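Local coordinates for conserved hypothetical protein (Staphylococcus aureus subsp. aureus, PDB 2AP3) that is of unknown function but probably binds the cell wall as a lipoprotein built as an elongated bundle of helices, at residues K16-K19 / A20-Q24. Numbering follows the deposited sequence.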
ATOM      1  N   LYS A  16      -3.509 -25.362 -19.132  1.00 25.33           N
ATOM      2  CA  LYS A  16      -3.266 -24.268 -20.078  1.00 26.53           C
ATOM      3  C   LYS A  16      -3.975 -22.996 -19.630  1.00 26.29           C
ATOM      4  O   LYS A  16      -3.405 -21.898 -19.667  1.00 27.35           O
ATOM      5  CB  LYS A  16      -3.743 -24.674 -21.479  1.00 26.49           C
ATOM      6  CG  LYS A  16      -3.473 -23.654 -22.579  1.00 28.60           C
ATOM      7  CD  LYS A  16      -4.005 -24.116 -23.945  1.00 28.45           C
ATOM      8  CE  LYS A  16      -5.538 -24.247 -23.977  1.00 31.68           C
ATOM      9  NZ  LYS A  16      -6.246 -23.032 -23.462  1.00 34.03           N
ATOM     10  N   GLU A  17      -5.215 -23.157 -19.182  1.00 25.51           N
ATOM     11  CA  GLU A  17      -6.062 -22.044 -18.798  1.00 25.41           C
ATOM     12  C   GLU A  17      -5.587 -21.418 -17.493  1.00 24.56           C
ATOM     13  O   GLU A  17      -5.596 -20.186 -17.347  1.00 23.43           O
ATOM     14  CB  GLU A  17      -7.496 -22.549 -18.651  1.00 26.18           C
ATOM     15  CG  GLU A  17      -8.558 -21.478 -18.769  1.00 29.07           C
ATOM     16  CD  GLU A  17      -8.614 -20.836 -20.146  1.00 31.82           C
ATOM     17  OE1 GLU A  17      -8.254 -21.495 -21.155  1.00 36.59           O
ATOM     18  OE2 GLU A  17      -9.032 -19.664 -20.219  1.00 34.03           O
ATOM     19  N   ILE A  18      -5.163 -22.271 -16.564  1.00 23.73           N
ATOM     20  CA  ILE A  18      -4.662 -21.806 -15.257  1.00 24.82           C
ATOM     21  C   ILE A  18      -3.341 -21.062 -15.461  1.00 26.16           C
ATOM     22  O   ILE A  18      -3.080 -20.039 -14.803  1.00 26.42           O
ATOM     23  CB  ILE A  18      -4.516 -22.980 -14.253  1.00 24.80           C
ATOM     24  CG1 ILE A  18      -5.885 -23.539 -13.877  1.00 24.75           C
ATOM     25  CG2 ILE A  18      -3.790 -22.541 -12.970  1.00 24.26           C
ATOM     26  CD1 ILE A  18      -5.880 -24.986 -13.401  1.00 28.74           C
ATOM     27  N   LYS A  19      -2.518 -21.563 -16.384  1.00 28.07           N
ATOM     28  CA  LYS A  19      -1.266 -20.884 -16.769  1.00 29.51           C
ATOM     29  C   LYS A  19      -1.492 -19.464 -17.277  1.00 29.95           C
ATOM     30  O   LYS A  19      -0.769 -18.542 -16.880  1.00 30.63           O
ATOM     31  CB  LYS A  19      -0.508 -21.681 -17.838  1.00 29.69           C
ATOM     32  CG  LYS A  19       0.163 -22.959 -17.355  1.00 30.66           C
ATOM     33  CD  LYS A  19       1.149 -23.515 -18.404  1.00 31.51           C
ATOM     34  CE  LYS A  19       0.464 -24.159 -19.613  1.00 33.54           C
ATOM     35  NZ  LYS A  19      -0.077 -25.529 -19.335  1.00 34.67           N
ATOM     36  N   ALA A  20      -2.480 -19.297 -18.154  1.00 30.13           N
ATOM     37  CA  ALA A  20      -2.846 -17.998 -18.722  1.00 30.67           C
ATOM     38  C   ALA A  20      -3.407 -17.049 -17.666  1.00 31.00           C
ATOM     39  O   ALA A  20      -3.161 -15.834 -17.717  1.00 31.28           O
ATOM     40  CB  ALA A  20      -3.851 -18.181 -19.843  1.00 30.79           C
ATOM     41  N   TYR A  21      -4.172 -17.609 -16.728  1.00 30.90           N
ATOM     42  CA  TYR A  21      -4.714 -16.851 -15.601  1.00 30.76           C
ATOM     43  C   TYR A  21      -3.595 -16.351 -14.698  1.00 30.86           C
ATOM     44  O   TYR A  21      -3.515 -15.152 -14.414  1.00 30.86           O
ATOM     45  CB  TYR A  21      -5.710 -17.677 -14.769  1.00 31.14           C
ATOM     46  CG  TYR A  21      -6.105 -16.990 -13.459  1.00 31.68           C
ATOM     47  CD1 TYR A  21      -7.111 -16.028 -13.430  1.00 31.99           C
ATOM     48  CD2 TYR A  21      -5.453 -17.294 -12.263  1.00 32.09           C
ATOM     49  CE1 TYR A  21      -7.466 -15.387 -12.244  1.00 31.25           C
ATOM     50  CE2 TYR A  21      -5.797 -16.661 -11.071  1.00 32.37           C
ATOM     51  CZ  TYR A  21      -6.807 -15.710 -11.068  1.00 32.18           C
ATOM     52  OH  TYR A  21      -7.144 -15.079  -9.881  1.00 32.76           O
ATOM     53  N   LEU A  22      -2.740 -17.272 -14.254  1.00 30.62           N
ATOM     54  CA  LEU A  22      -1.658 -16.923 -13.339  1.00 30.93           C
ATOM     55  C   LEU A  22      -0.684 -15.931 -13.982  1.00 31.39           C
ATOM     56  O   LEU A  22      -0.054 -15.141 -13.273  1.00 31.92           O
ATOM     57  CB  LEU A  22      -0.956 -18.172 -12.792  1.00 30.39           C
ATOM     58  CG  LEU A  22      -1.782 -19.033 -11.818  1.00 30.10           C
ATOM     59  CD1 LEU A  22      -1.101 -20.373 -11.538  1.00 31.47           C
ATOM     60  CD2 LEU A  22      -2.040 -18.302 -10.510  1.00 30.75           C
ATOM     61  N   LYS A  23      -0.613 -15.945 -15.320  1.00 32.10           N
ATOM     62  CA  LYS A  23       0.200 -14.994 -16.096  1.00 32.59           C
ATOM     63  C   LYS A  23      -0.370 -13.574 -16.116  1.00 32.71           C
ATOM     64  O   LYS A  23       0.387 -12.593 -16.079  1.00 32.51           O
ATOM     65  CB  LYS A  23       0.351 -15.484 -17.543  1.00 33.14           C
ATOM     66  CG  LYS A  23       1.524 -14.866 -18.316  1.00 34.77           C
ATOM     67  CD  LYS A  23       2.599 -15.909 -18.599  1.00 36.03           C
ATOM     68  CE  LYS A  23       3.822 -15.290 -19.282  1.00 37.44           C
ATOM     69  NZ  LYS A  23       4.474 -16.239 -20.239  1.00 38.63           N
ATOM     70  N   GLN A  24      -1.688 -13.462 -16.242  1.00 32.34           N
ATOM     71  CA  GLN A  24      -2.351 -12.163 -16.192  1.00 32.68           C
ATOM     72  C   GLN A  24      -2.178 -11.563 -14.798  1.00 32.42           C
ATOM     73  O   GLN A  24      -1.907 -10.366 -14.664  1.00 32.03           O
ATOM     74  CB  GLN A  24      -3.822 -12.281 -16.585  1.00 33.08           C
ATOM     75  CG  GLN A  24      -4.015 -12.523 -18.083  1.00 34.76           C
ATOM     76  CD  GLN A  24      -5.334 -13.211 -18.432  1.00 36.72           C
ATOM     77  OE1 GLN A  24      -6.218 -13.375 -17.588  1.00 37.21           O
ATOM     78  NE2 GLN A  24      -5.469 -13.609 -19.699  1.00 37.88           N
TER
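Two successive turns of the amphipathic helix 10-30 meet here, in a long, all-helical bundle, with Ile18 and Leu22 one turn apart on the face that packs against helix 109-150. Four consecutive i to i+4 bonds, the signature of an alpha helix, join the turns. The straightest belongs to this same pair: Leu22 N reaches Ile18 O at 2.8 Å with an N-H...O angle of 170°. Tyr21 N donates to Glu17 O at 3.0 Å and Ala20 N to Lys16 O at 3.1 Å, while the Lys23 N bond to Lys19 O is more bent.

The apolar contact is made by single methyl groups. The side chains of Ile18 and Leu22 run alongside each other in the same direction, and Ile18 CG2 lies 3.7 Å from Leu22 CD1. In Ile18 the CG2 branch stands anti to the backbone N and CG1 anti to the carbonyl carbon (chi1 -68°), which leaves CG2 as the branch that meets the leucine. Both residues also touch helix 109-150, Ile18 at Lys111 and Leu22 at Leu118.

Tyr21 shares the buried side of the helix. With CG anti to the backbone N (chi1 170°), the ring packs against Leu118 and Leu122 of helix 109-150, and its hydroxyl is hydrogen-bonded to Asp119; the bundle contact is thus polar at its end and apolar along the ring. Glu17 makes a second polar link, from OE2 to Asn105 ND2, just ahead of helix 109-150 in the chain. Its other carboxylate oxygen serves a neighbour on the same turn, where the chain of Lys16 curls back to form a salt bridge, NZ lying 3.4 Å from Glu17 OE1.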